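Local structure of Rv3303c-lpdA (Mycobacterium tuberculosis, 1XDI) at residues G14-L19 / Q331-M336; Q30-D35 / Q111-R116; R116-D121 / R130-A135; S277-S282 / G296-V301. The protein uses one bound FAD per subunit to pass electrons from NADH or NADPH, probably to quinones such as menadione. All coordinates share one frame; numbering follows the deposited sequence.

Contacts 1, 2 and 3 build up the FAD-binding part of the chain, and contact 4 lies on the way back into it. Contact 1 is the buried one, a helix pair with small residues and one salt bridge. The other three are partly buried. Contact 2 is a ladder of parallel strand bonds, and contact 3 is an antiparallel hairpin with charged side chains. These two share Arg116, and both touch FAD. Ala18 of contact 1 packs on Val31 and Val33 of contact 2, which joins helix to sheet. Contact 4 joins mainly loops, through a proline, a tyrosine and one threonine bond. Its Val301 touches Gln331 of contact 1.

Contact 1: G14-L19 / Q331-M336; sequences GYEAAL and QGRIAM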
# COMPACT_ATOMS: atom_id res chain seq x y z
N GLY A 14 5.69 15.38 -27.30
CA GLY A 14 6.22 14.48 -28.30
C GLY A 14 7.51 13.75 -28.04
O GLY A 14 7.62 12.52 -28.19
N TYR A 15 8.52 14.51 -27.64
CA TYR A 15 9.81 13.90 -27.48
C TYR A 15 9.85 12.98 -26.34
O TYR A 15 10.78 12.22 -26.22
CB TYR A 15 10.95 14.90 -27.31
CG TYR A 15 11.30 15.40 -25.89
CD1 TYR A 15 11.73 14.53 -24.86
CD2 TYR A 15 11.29 16.77 -25.60
CE1 TYR A 15 12.14 15.02 -23.60
CE2 TYR A 15 11.68 17.25 -24.33
CZ TYR A 15 12.10 16.37 -23.35
OH TYR A 15 12.45 16.91 -22.12
N GLU A 16 8.83 12.95 -25.54
CA GLU A 16 9.03 12.17 -24.41
C GLU A 16 8.06 11.14 -24.35
O GLU A 16 7.84 10.42 -23.38
CB GLU A 16 8.99 13.01 -23.20
CG GLU A 16 9.65 12.31 -22.07
CD GLU A 16 10.43 13.25 -21.20
OE1 GLU A 16 10.20 14.46 -21.27
OE2 GLU A 16 11.29 12.77 -20.44
N ALA A 17 7.43 10.98 -25.53
CA ALA A 17 6.44 9.96 -25.83
C ALA A 17 7.28 9.04 -26.72
O ALA A 17 7.16 7.81 -26.70
CB ALA A 17 5.27 10.53 -26.63
N ALA A 18 8.17 9.67 -27.50
CA ALA A 18 9.06 8.95 -28.40
C ALA A 18 10.08 8.22 -27.56
O ALA A 18 10.40 7.06 -27.80
CB ALA A 18 9.77 9.93 -29.33
N LEU A 19 10.57 8.92 -26.55
CA LEU A 19 11.57 8.37 -25.66
C LEU A 19 11.07 7.08 -25.07
O LEU A 19 11.77 6.10 -25.10
CB LEU A 19 11.88 9.36 -24.53
CG LEU A 19 13.36 9.60 -24.28
CD1 LEU A 19 14.11 9.67 -25.60
CD2 LEU A 19 13.55 10.91 -23.56
N GLN A 331 1.23 13.11 -20.86
CA GLN A 331 0.22 12.77 -21.83
C GLN A 331 0.81 11.97 -22.98
O GLN A 331 0.17 11.03 -23.50
CB GLN A 331 -0.52 14.01 -22.31
CG GLN A 331 -1.63 14.43 -21.40
CD GLN A 331 -2.51 15.44 -22.04
OE1 GLN A 331 -2.07 16.55 -22.42
NE2 GLN A 331 -3.78 15.08 -22.19
N GLY A 332 2.04 12.32 -23.38
CA GLY A 332 2.63 11.58 -24.47
C GLY A 332 3.03 10.22 -23.98
O GLY A 332 2.88 9.19 -24.67
N ARG A 333 3.56 10.21 -22.76
CA ARG A 333 4.02 8.97 -22.10
C ARG A 333 2.80 7.96 -22.01
O ARG A 333 2.89 6.81 -22.48
CB ARG A 333 4.58 9.37 -20.69
CG ARG A 333 5.82 8.62 -20.16
CD ARG A 333 7.02 9.56 -19.72
NE ARG A 333 6.65 10.56 -18.72
CZ ARG A 333 7.41 11.60 -18.37
NH1 ARG A 333 8.59 11.77 -18.92
NH2 ARG A 333 6.95 12.50 -17.52
N ILE A 334 1.67 8.40 -21.46
CA ILE A 334 0.48 7.57 -21.33
C ILE A 334 -0.08 7.17 -22.69
O ILE A 334 -0.69 6.14 -22.79
CB ILE A 334 -0.59 8.29 -20.46
CG1 ILE A 334 -0.09 8.36 -19.04
CG2 ILE A 334 -1.86 7.58 -20.39
CD1 ILE A 334 -0.64 9.52 -18.36
N ALA A 335 0.13 7.96 -23.75
CA ALA A 335 -0.35 7.59 -25.10
C ALA A 335 0.55 6.53 -25.70
O ALA A 335 0.14 5.79 -26.58
CB ALA A 335 -0.41 8.78 -26.05
N MET A 336 1.78 6.45 -25.26
CA MET A 336 2.60 5.41 -25.80
C MET A 336 2.25 4.18 -25.04
O MET A 336 2.18 3.11 -25.64
CB MET A 336 4.06 5.76 -25.66
CG MET A 336 4.45 6.92 -26.59
SD MET A 336 4.13 6.51 -28.31
CE MET A 336 2.49 7.26 -28.65
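Arg333 reaches from helix 325-339 toward Glu16 on helix 12-24. From CB the side chain leaves its helix alongside the other one. The chain bends at chi2 (127°) and chi3 (56°), which carries the guanidinium toward Glu16. CD passes 3.8 Å from the backbone O of Glu16. At the tip, Arg333 NH1 lies 3.3 Å from Glu16 OE2 in a salt bridge. The carboxylate oxygen sits at the guanidinium edge, near its plane. The two side chains run side by side, but their flat groups are turned 72° apart. Both pack on Glu459 of the second subunit, so this end of the contact lies at a subunit interface. Arg462 of that subunit also brings a like charge close to Arg333 NH2.

Next to the ion pair the helices are in direct contact. Gly332 has no side chain to hold them apart, and Ala17 fills the place with its methyl. Ala17 CB lies 3.4 Å from Gly332 O, and the two CA atoms are 4.4 Å apart. The short axes approach to 7.5 Å. Farther along, Met336 points at the other helix. Its CG packs near Ala17 CB, but it is modelled too close to Ala17 O for its place to be exact. The side chain also packs on Val20, Ala21 and Ile5.

Helix 12-24 follows the glycine-rich turn that includes Gly14. Ala13 at its start and Ala325 at the start of helix 325-339 both give a backbone N-H to FAD. Two helices side by side, each starting at the cofactor, are characteristic of the Rossmann-type FAD domain of flavoprotein disulfide reductases.

Contact 2: Q30-D35 / Q111-R116; sequences QVTVID and QVIAGR. With FAD (flavin-adenine dinucleotide), chain C.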
# COMPACT_ATOMS: atom_id res chain seq x y z
N GLN A 30 9.09 1.61 -34.84
CA GLN A 30 9.88 2.53 -35.65
C GLN A 30 9.29 3.92 -35.34
O GLN A 30 8.22 4.31 -35.83
CB GLN A 30 9.77 2.21 -37.13
CG GLN A 30 10.79 2.97 -37.91
CD GLN A 30 10.31 3.36 -39.25
OE1 GLN A 30 10.37 2.58 -40.22
NE2 GLN A 30 9.81 4.59 -39.33
N VAL A 31 10.00 4.69 -34.53
CA VAL A 31 9.51 6.00 -34.12
C VAL A 31 10.07 7.17 -34.96
O VAL A 31 11.26 7.40 -35.05
CB VAL A 31 9.86 6.25 -32.60
CG1 VAL A 31 9.00 7.35 -32.01
CG2 VAL A 31 9.74 4.95 -31.82
N THR A 32 9.18 7.93 -35.55
CA THR A 32 9.56 9.10 -36.32
C THR A 32 8.99 10.33 -35.64
O THR A 32 7.81 10.33 -35.34
CB THR A 32 8.92 9.04 -37.66
OG1 THR A 32 9.00 7.68 -38.16
CG2 THR A 32 9.56 10.04 -38.55
N VAL A 33 9.79 11.35 -35.35
CA VAL A 33 9.31 12.62 -34.73
C VAL A 33 9.47 13.68 -35.81
O VAL A 33 10.58 13.90 -36.25
CB VAL A 33 10.18 13.09 -33.50
CG1 VAL A 33 9.78 14.53 -33.07
CG2 VAL A 33 9.99 12.18 -32.32
N ILE A 34 8.39 14.30 -36.25
CA ILE A 34 8.40 15.38 -37.27
C ILE A 34 8.08 16.64 -36.46
O ILE A 34 6.96 16.83 -35.99
CB ILE A 34 7.27 15.21 -38.28
CG1 ILE A 34 7.38 13.81 -38.93
CG2 ILE A 34 7.22 16.40 -39.17
CD1 ILE A 34 6.23 13.42 -39.84
N ASP A 35 9.10 17.47 -36.26
CA ASP A 35 9.01 18.70 -35.50
C ASP A 35 9.60 19.83 -36.35
O ASP A 35 10.62 19.65 -37.02
CB ASP A 35 9.78 18.55 -34.19
CG ASP A 35 10.08 19.87 -33.53
OD1 ASP A 35 9.15 20.60 -33.11
OD2 ASP A 35 11.29 20.16 -33.46
N GLN A 111 14.03 8.52 -35.47
CA GLN A 111 14.21 9.28 -36.74
C GLN A 111 13.58 10.67 -36.63
O GLN A 111 12.37 10.81 -36.73
CB GLN A 111 13.52 8.56 -37.93
CG GLN A 111 13.99 7.10 -38.09
CD GLN A 111 15.49 6.98 -37.94
OE1 GLN A 111 16.25 7.48 -38.79
NE2 GLN A 111 15.94 6.38 -36.84
N VAL A 112 14.41 11.69 -36.40
CA VAL A 112 13.92 13.06 -36.28
C VAL A 112 13.88 13.69 -37.66
O VAL A 112 14.87 13.60 -38.38
CB VAL A 112 14.84 13.89 -35.45
CG1 VAL A 112 14.22 15.20 -35.20
CG2 VAL A 112 15.10 13.21 -34.17
N ILE A 113 12.74 14.28 -38.03
CA ILE A 113 12.58 14.97 -39.33
C ILE A 113 12.14 16.41 -39.12
O ILE A 113 10.99 16.68 -38.81
CB ILE A 113 11.48 14.34 -40.22
CG1 ILE A 113 11.93 13.00 -40.79
CG2 ILE A 113 11.13 15.32 -41.36
CD1 ILE A 113 10.96 12.46 -41.80
N ALA A 114 13.05 17.34 -39.34
CA ALA A 114 12.74 18.77 -39.19
C ALA A 114 11.76 19.22 -40.27
O ALA A 114 12.12 19.25 -41.46
CB ALA A 114 14.05 19.60 -39.25
N GLY A 115 10.54 19.58 -39.87
CA GLY A 115 9.53 19.98 -40.82
C GLY A 115 8.18 20.08 -40.17
O GLY A 115 8.03 19.90 -38.98
N ARG A 116 7.17 20.39 -40.96
CA ARG A 116 5.83 20.55 -40.45
C ARG A 116 5.10 19.32 -41.02
O ARG A 116 5.22 19.01 -42.23
CB ARG A 116 5.24 21.85 -40.99
CG ARG A 116 3.99 22.34 -40.29
CD ARG A 116 3.13 23.22 -41.19
NE ARG A 116 2.21 22.39 -42.00
CZ ARG A 116 2.15 22.34 -43.35
NH1 ARG A 116 2.95 23.08 -44.12
NH2 ARG A 116 1.26 21.53 -43.93
PA FAD C . 5.37 22.62 -27.32
O1A FAD C . 4.70 23.98 -27.47
O2A FAD C . 6.48 22.52 -26.28
O5B FAD C . 5.89 22.29 -28.71
C5B FAD C . 5.21 21.59 -29.76
C4B FAD C . 6.24 21.76 -30.86
O4B FAD C . 5.86 21.11 -32.04
C3B FAD C . 6.63 23.27 -31.32
O3B FAD C . 7.80 23.79 -30.68
C2B FAD C . 6.76 23.21 -32.77
O2B FAD C . 8.07 23.26 -33.35
C1B FAD C . 6.12 21.91 -33.19
N9A FAD C . 5.02 21.97 -34.07
C8A FAD C . 3.88 22.75 -34.14
N7A FAD C . 3.12 22.47 -35.17
C5A FAD C . 3.78 21.46 -35.81
C6A FAD C . 3.52 20.71 -36.97
N6A FAD C . 2.45 20.89 -37.72
N1A FAD C . 4.44 19.74 -37.33
C2A FAD C . 5.54 19.51 -36.61
N3A FAD C . 5.87 20.20 -35.45
C4A FAD C . 4.86 21.18 -35.17
N1 FAD C . 5.17 24.50 -18.02
C2 FAD C . 5.73 23.93 -16.91
O2 FAD C . 5.52 22.74 -16.62
N3 FAD C . 6.53 24.70 -16.10
C4 FAD C . 6.85 26.01 -16.31
O4 FAD C . 7.59 26.59 -15.51
C4X FAD C . 6.31 26.56 -17.39
N5 FAD C . 6.64 27.93 -17.63
C5X FAD C . 6.06 28.51 -18.78
C6 FAD C . 6.35 29.86 -19.11
C7 FAD C . 5.79 30.50 -20.25
C7M FAD C . 6.16 31.97 -20.56
C8 FAD C . 4.91 29.75 -21.07
C8M FAD C . 4.24 30.34 -22.30
C9 FAD C . 4.62 28.44 -20.80
C9A FAD C . 5.17 27.79 -19.70
N10 FAD C . 4.92 26.38 -19.35
C10 FAD C . 5.47 25.79 -18.25
C1' FAD C . 4.10 25.66 -20.25
C2' FAD C . 4.79 24.60 -21.05
O2' FAD C . 5.92 25.22 -21.77
C3' FAD C . 3.89 23.93 -22.05
O3' FAD C . 2.92 23.20 -21.34
C4' FAD C . 4.55 22.90 -22.94
O4' FAD C . 5.52 23.73 -23.69
C5' FAD C . 3.76 22.29 -23.99
O5' FAD C . 4.54 21.29 -24.63
P FAD C . 4.09 20.53 -25.91
O1P FAD C . 5.10 19.55 -26.12
O2P FAD C . 2.69 20.06 -25.90
O3P FAD C . 4.18 21.67 -26.95
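Ile113 N gives a nearly straight bond to Val33 O, 2.8 Å with 170° at the hydrogen. This bond belongs to a parallel ladder at the edge of the Rossmann-type sheet of the FAD domain. Strand 111-114 is the outermost strand there, and strand 29-35 lies next to it. Gln111 N to Val31 O and Val33 N to Gln111 O, both 3.0 Å, start the ladder. Asp35 N to Ile113 O is longer, at 3.3 Å. Gly115 N closes the row on Asp35 O at 2.9 Å, just past the end of the strand.

The carboxylate of Asp35 turns to the cofactor. Its CG is anti to the backbone N (chi1 163°), and OD1 accepts from the ribose hydroxyl O2B of FAD at 2.9 Å. OD2 is held by the backbone N of Gly38, and Gly10 N adds a weak bond to OD1. The carboxylate is thus fixed between two glycine-rich turns. An acidic residue that ends the second strand and grips a ribose is a textbook feature of dinucleotide-binding folds.

The two faces of the pair meet different layers. Val31 and Val33 pack on helix 12-24, and Val33 shares its face with Val112. Ile34 and Ile113 lie on the other face, where both reach Ala133 of strand 129-134. Ile34 CG1 and Ile113 CB are 4.3 Å apart. The CG2 branch of Ile34 touches Gly115 O. Beyond it, Arg116 lays its CG 3.3 Å from N6A of the FAD adenine.

Contact 3: R116-D121 / R130-A135; sequences RGELID and RIKATA. With FAD (flavin-adenine dinucleotide), chain C.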
# COMPACT_ATOMS: atom_id res chain seq x y z
N ARG A 116 7.17 20.39 -40.96
CA ARG A 116 5.83 20.55 -40.45
C ARG A 116 5.10 19.32 -41.02
O ARG A 116 5.22 19.01 -42.23
CB ARG A 116 5.24 21.85 -40.99
CG ARG A 116 3.99 22.34 -40.29
CD ARG A 116 3.13 23.22 -41.19
NE ARG A 116 2.21 22.39 -42.00
CZ ARG A 116 2.15 22.34 -43.35
NH1 ARG A 116 2.95 23.08 -44.12
NH2 ARG A 116 1.26 21.53 -43.93
N GLY A 117 4.38 18.60 -40.16
CA GLY A 117 3.70 17.42 -40.62
C GLY A 117 2.20 17.59 -40.71
O GLY A 117 1.61 18.42 -40.00
N GLU A 118 1.57 16.81 -41.58
CA GLU A 118 0.13 16.88 -41.68
C GLU A 118 -0.42 15.53 -42.15
O GLU A 118 0.28 14.77 -42.81
CB GLU A 118 -0.25 18.02 -42.61
CG GLU A 118 -1.04 17.65 -43.80
CD GLU A 118 -0.91 18.67 -44.91
OE1 GLU A 118 0.23 18.88 -45.39
OE2 GLU A 118 -1.94 19.26 -45.29
N LEU A 119 -1.67 15.24 -41.75
CA LEU A 119 -2.40 14.02 -42.12
C LEU A 119 -2.92 14.11 -43.55
O LEU A 119 -3.54 15.12 -43.90
CB LEU A 119 -3.60 13.82 -41.20
CG LEU A 119 -3.37 13.03 -39.94
CD1 LEU A 119 -4.18 13.63 -38.87
CD2 LEU A 119 -3.73 11.60 -40.16
N ILE A 120 -2.67 13.09 -44.38
CA ILE A 120 -3.19 13.13 -45.74
C ILE A 120 -4.01 11.91 -46.14
O ILE A 120 -4.12 11.62 -47.33
CB ILE A 120 -2.09 13.32 -46.79
CG1 ILE A 120 -1.14 12.12 -46.79
CG2 ILE A 120 -1.32 14.59 -46.54
CD1 ILE A 120 0.03 12.26 -47.84
N ASP A 121 -4.59 11.20 -45.17
CA ASP A 121 -5.40 10.01 -45.44
C ASP A 121 -6.39 10.09 -46.60
O ASP A 121 -7.18 11.02 -46.72
CB ASP A 121 -6.19 9.61 -44.21
CG ASP A 121 -5.31 9.15 -43.09
OD1 ASP A 121 -4.19 9.68 -42.97
OD2 ASP A 121 -5.75 8.26 -42.33
N ARG A 130 -1.64 8.13 -42.76
CA ARG A 130 -0.61 8.62 -43.63
C ARG A 130 -0.33 10.10 -43.32
O ARG A 130 -1.23 10.94 -43.30
CB ARG A 130 -1.06 8.44 -45.08
CG ARG A 130 0.05 7.95 -45.97
CD ARG A 130 -0.31 7.86 -47.44
NE ARG A 130 0.95 8.14 -48.14
CZ ARG A 130 1.70 7.21 -48.74
NH1 ARG A 130 1.29 5.94 -48.76
NH2 ARG A 130 2.90 7.54 -49.23
N ILE A 131 0.94 10.39 -43.09
CA ILE A 131 1.37 11.75 -42.75
C ILE A 131 2.37 12.31 -43.74
O ILE A 131 3.14 11.55 -44.32
CB ILE A 131 1.95 11.75 -41.38
CG1 ILE A 131 0.80 11.48 -40.40
CG2 ILE A 131 2.71 13.05 -41.14
CD1 ILE A 131 1.26 10.98 -39.05
N LYS A 132 2.34 13.63 -43.95
CA LYS A 132 3.25 14.29 -44.89
C LYS A 132 4.09 15.29 -44.15
O LYS A 132 3.55 16.08 -43.38
CB LYS A 132 2.44 15.02 -45.98
CG LYS A 132 3.24 16.07 -46.75
CD LYS A 132 2.57 16.49 -48.04
CE LYS A 132 1.42 17.48 -47.83
NZ LYS A 132 0.72 17.78 -49.12
N ALA A 133 5.40 15.28 -44.37
CA ALA A 133 6.25 16.25 -43.66
C ALA A 133 6.71 17.26 -44.67
O ALA A 133 7.16 16.89 -45.73
CB ALA A 133 7.47 15.56 -43.03
N THR A 134 6.57 18.54 -44.38
CA THR A 134 7.04 19.52 -45.35
C THR A 134 8.19 20.24 -44.74
O THR A 134 8.07 20.81 -43.66
CB THR A 134 6.03 20.59 -45.71
OG1 THR A 134 4.87 20.01 -46.32
CG2 THR A 134 6.67 21.50 -46.68
N ALA A 135 9.31 20.20 -45.43
CA ALA A 135 10.54 20.84 -44.96
C ALA A 135 10.49 22.35 -45.17
O ALA A 135 9.60 22.85 -45.83
CB ALA A 135 11.70 20.26 -45.70
PA FAD C . 5.37 22.62 -27.32
O1A FAD C . 4.70 23.98 -27.47
O2A FAD C . 6.48 22.52 -26.28
O5B FAD C . 5.89 22.29 -28.71
C5B FAD C . 5.21 21.59 -29.76
C4B FAD C . 6.24 21.76 -30.86
O4B FAD C . 5.86 21.11 -32.04
C3B FAD C . 6.63 23.27 -31.32
O3B FAD C . 7.80 23.79 -30.68
C2B FAD C . 6.76 23.21 -32.77
O2B FAD C . 8.07 23.26 -33.35
C1B FAD C . 6.12 21.91 -33.19
N9A FAD C . 5.02 21.97 -34.07
C8A FAD C . 3.88 22.75 -34.14
N7A FAD C . 3.12 22.47 -35.17
C5A FAD C . 3.78 21.46 -35.81
C6A FAD C . 3.52 20.71 -36.97
N6A FAD C . 2.45 20.89 -37.72
N1A FAD C . 4.44 19.74 -37.33
C2A FAD C . 5.54 19.51 -36.61
N3A FAD C . 5.87 20.20 -35.45
C4A FAD C . 4.86 21.18 -35.17
N1 FAD C . 5.17 24.50 -18.02
C2 FAD C . 5.73 23.93 -16.91
O2 FAD C . 5.52 22.74 -16.62
N3 FAD C . 6.53 24.70 -16.10
C4 FAD C . 6.85 26.01 -16.31
O4 FAD C . 7.59 26.59 -15.51
C4X FAD C . 6.31 26.56 -17.39
N5 FAD C . 6.64 27.93 -17.63
C5X FAD C . 6.06 28.51 -18.78
C6 FAD C . 6.35 29.86 -19.11
C7 FAD C . 5.79 30.50 -20.25
C7M FAD C . 6.16 31.97 -20.56
C8 FAD C . 4.91 29.75 -21.07
C8M FAD C . 4.24 30.34 -22.30
C9 FAD C . 4.62 28.44 -20.80
C9A FAD C . 5.17 27.79 -19.70
N10 FAD C . 4.92 26.38 -19.35
C10 FAD C . 5.47 25.79 -18.25
C1' FAD C . 4.10 25.66 -20.25
C2' FAD C . 4.79 24.60 -21.05
O2' FAD C . 5.92 25.22 -21.77
C3' FAD C . 3.89 23.93 -22.05
O3' FAD C . 2.92 23.20 -21.34
C4' FAD C . 4.55 22.90 -22.94
O4' FAD C . 5.52 23.73 -23.69
C5' FAD C . 3.76 22.29 -23.99
O5' FAD C . 4.54 21.29 -24.63
P FAD C . 4.09 20.53 -25.91
O1P FAD C . 5.10 19.55 -26.12
O2P FAD C . 2.69 20.06 -25.90
O3P FAD C . 4.18 21.67 -26.95
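Arg116 and Thr134 face each other across the hairpin, with Thr134 OG1 set obliquely to the guanidinium, 4.2 Å from NH1. The edge of that guanidinium is taken by the carboxylate of Glu118, whose CD lies in its plane. Arg116 NH2 and Glu118 OE1 form a salt bridge of 3.2 Å. Lys132 lies alongside Glu118 with its CE nearest OE1; Lys132 NZ makes a long ion pair with OE1, at 3.9 Å. The oxygen probably tempers both positive charges.

At the other end the Arg130 guanidinium has Ile120 CD1 at its edge. Its charge is met by Glu142 and Glu144 on the next strand. Ile120 CG1 sits between its backbone N and carbonyl carbon (chi1 64°). This puts CG1 near Arg130 and Ile120 CG2 3.8 Å from Lys132 CB, the two chains crossing at about a right angle. Arg130 N gives its hydrogen to Asp121 OD1, 3.0 Å, and lies above the carboxylate plane. His129 holds OD2.

Backbone bonds join Arg116 to Thr134 and Glu118 to Lys132 in both directions. Between these pairs Gly117 N donates to adenine N1A of FAD, 3.1 Å and 169° at the hydrogen. FAD N6A returns a weak bond to Gly117 O. Strands 116-119, 129-134 and 140-145 make the antiparallel beta-meander that flanks the Rossmann-type sheet of this FAD domain, here with its edge strand at the adenine.

Contact 4: S277-S282 / G296-V301; sequences SVPNTS and GNYLTV
Pro279 and Tyr298 cross at about a right angle. Pro279 CB lies 3.3 Å from Tyr298 CD1, and CE1 is almost as near. The proline approaches the phenol ring obliquely. Tyr298 starts out turned from the other segment, but its CG is anti to the carbonyl carbon (chi1 -74°), and the ring comes back beside the proline. Gly296 O lies over one face of this ring, 3.8 Å above the plane and toward the rim. Pro279 CG meets two backbone oxygens, those of Gly296 and Asn297.

Segment 277-282 begins on strand 277-279, which pairs with strand 154-156. As in relatives, these two strands probably form the connection between the FAD domain and the NAD(P)H domain. The chain enters the second domain through one and leaves through the other. After leaving, it runs through the loop of 296-301 to strand 312-314 at the edge of the FAD sheet. Asp317, which binds FAD, is about 6 Å from Tyr298 between side chains.

Thr281 points across to the same loop. Its OG1 stands between the backbone N and the carbonyl carbon (chi1 59°) and gives its hydrogen to Asn297 O. The bond is modelled at 2.5 Å, a length too short to be read closely. An inverse gamma turn at Asn280 turns the chain between Pro279 and Thr281. In the facing loop, Asn297 and Tyr298 form a G1 beta bulge. The methyl CG2 of Thr281 faces Leu299, 4.3 Å from its CB, and Leu299 packs on Ala314 and Ile291.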
# COMPACT_ATOMS: atom_id res chain seq x y z
N SER A 277 -2.47 31.79 -24.78
CA SER A 277 -1.96 31.24 -26.02
C SER A 277 -3.09 30.53 -26.72
O SER A 277 -4.17 30.37 -26.15
CB SER A 277 -0.83 30.26 -25.74
OG SER A 277 -0.00 30.77 -24.72
N VAL A 278 -2.81 30.08 -27.94
CA VAL A 278 -3.76 29.39 -28.80
C VAL A 278 -3.20 28.04 -29.25
O VAL A 278 -2.01 27.92 -29.59
CB VAL A 278 -4.09 30.25 -30.01
CG1 VAL A 278 -4.51 29.34 -31.18
CG2 VAL A 278 -5.21 31.22 -29.63
N PRO A 279 -4.05 27.01 -29.26
CA PRO A 279 -3.57 25.69 -29.67
C PRO A 279 -3.17 25.66 -31.12
O PRO A 279 -3.81 26.28 -31.95
CB PRO A 279 -4.74 24.80 -29.36
CG PRO A 279 -5.91 25.71 -29.57
CD PRO A 279 -5.47 26.97 -28.90
N ASN A 280 -2.07 24.98 -31.43
CA ASN A 280 -1.58 24.88 -32.77
C ASN A 280 -2.29 23.74 -33.44
O ASN A 280 -1.67 22.71 -33.73
CB ASN A 280 -0.11 24.61 -32.73
CG ASN A 280 0.64 25.75 -32.13
OD1 ASN A 280 1.82 25.63 -31.78
ND2 ASN A 280 -0.03 26.87 -32.00
N THR A 281 -3.57 23.92 -33.71
CA THR A 281 -4.29 22.80 -34.26
C THR A 281 -4.90 23.02 -35.59
O THR A 281 -5.88 22.35 -35.93
CB THR A 281 -5.40 22.37 -33.36
OG1 THR A 281 -6.27 23.49 -33.18
CG2 THR A 281 -4.85 21.89 -32.00
N SER A 282 -4.35 23.94 -36.36
CA SER A 282 -4.91 24.19 -37.66
C SER A 282 -3.96 23.73 -38.78
O SER A 282 -2.73 23.61 -38.60
CB SER A 282 -5.26 25.65 -37.79
OG SER A 282 -4.12 26.39 -38.15
N GLY A 296 -12.48 25.73 -28.12
CA GLY A 296 -11.23 26.44 -27.97
C GLY A 296 -10.31 26.02 -29.09
O GLY A 296 -9.14 26.27 -29.03
N ASN A 297 -10.83 25.40 -30.13
CA ASN A 297 -9.99 24.89 -31.21
C ASN A 297 -8.95 23.89 -30.70
O ASN A 297 -7.88 23.74 -31.27
CB ASN A 297 -9.28 26.01 -31.94
CG ASN A 297 -10.21 26.81 -32.81
OD1 ASN A 297 -10.91 26.29 -33.66
ND2 ASN A 297 -10.21 28.11 -32.60
N TYR A 298 -9.29 23.21 -29.62
CA TYR A 298 -8.43 22.21 -29.02
C TYR A 298 -8.76 20.85 -29.57
O TYR A 298 -9.90 20.55 -29.90
CB TYR A 298 -8.60 22.14 -27.48
CG TYR A 298 -7.98 23.28 -26.76
CD1 TYR A 298 -6.62 23.55 -26.90
CD2 TYR A 298 -8.73 24.09 -25.94
CE1 TYR A 298 -6.01 24.64 -26.23
CE2 TYR A 298 -8.16 25.18 -25.26
CZ TYR A 298 -6.80 25.44 -25.42
OH TYR A 298 -6.27 26.54 -24.85
N LEU A 299 -7.73 20.02 -29.63
CA LEU A 299 -7.85 18.66 -30.11
C LEU A 299 -8.29 17.86 -28.89
O LEU A 299 -7.48 17.20 -28.28
CB LEU A 299 -6.48 18.18 -30.63
CG LEU A 299 -6.56 17.24 -31.83
CD1 LEU A 299 -5.42 16.31 -31.76
CD2 LEU A 299 -7.85 16.46 -31.86
N THR A 300 -9.57 17.94 -28.54
CA THR A 300 -10.14 17.24 -27.37
C THR A 300 -9.59 15.82 -27.25
O THR A 300 -9.65 15.03 -28.17
CB THR A 300 -11.64 17.16 -27.50
OG1 THR A 300 -11.98 16.61 -28.78
CG2 THR A 300 -12.23 18.55 -27.43
N VAL A 301 -9.04 15.50 -26.09
CA VAL A 301 -8.48 14.19 -25.89
C VAL A 301 -9.02 13.47 -24.67
O VAL A 301 -9.77 13.98 -23.82
CB VAL A 301 -6.91 14.26 -25.86
CG1 VAL A 301 -6.39 14.12 -24.46
CG2 VAL A 301 -6.32 13.23 -26.74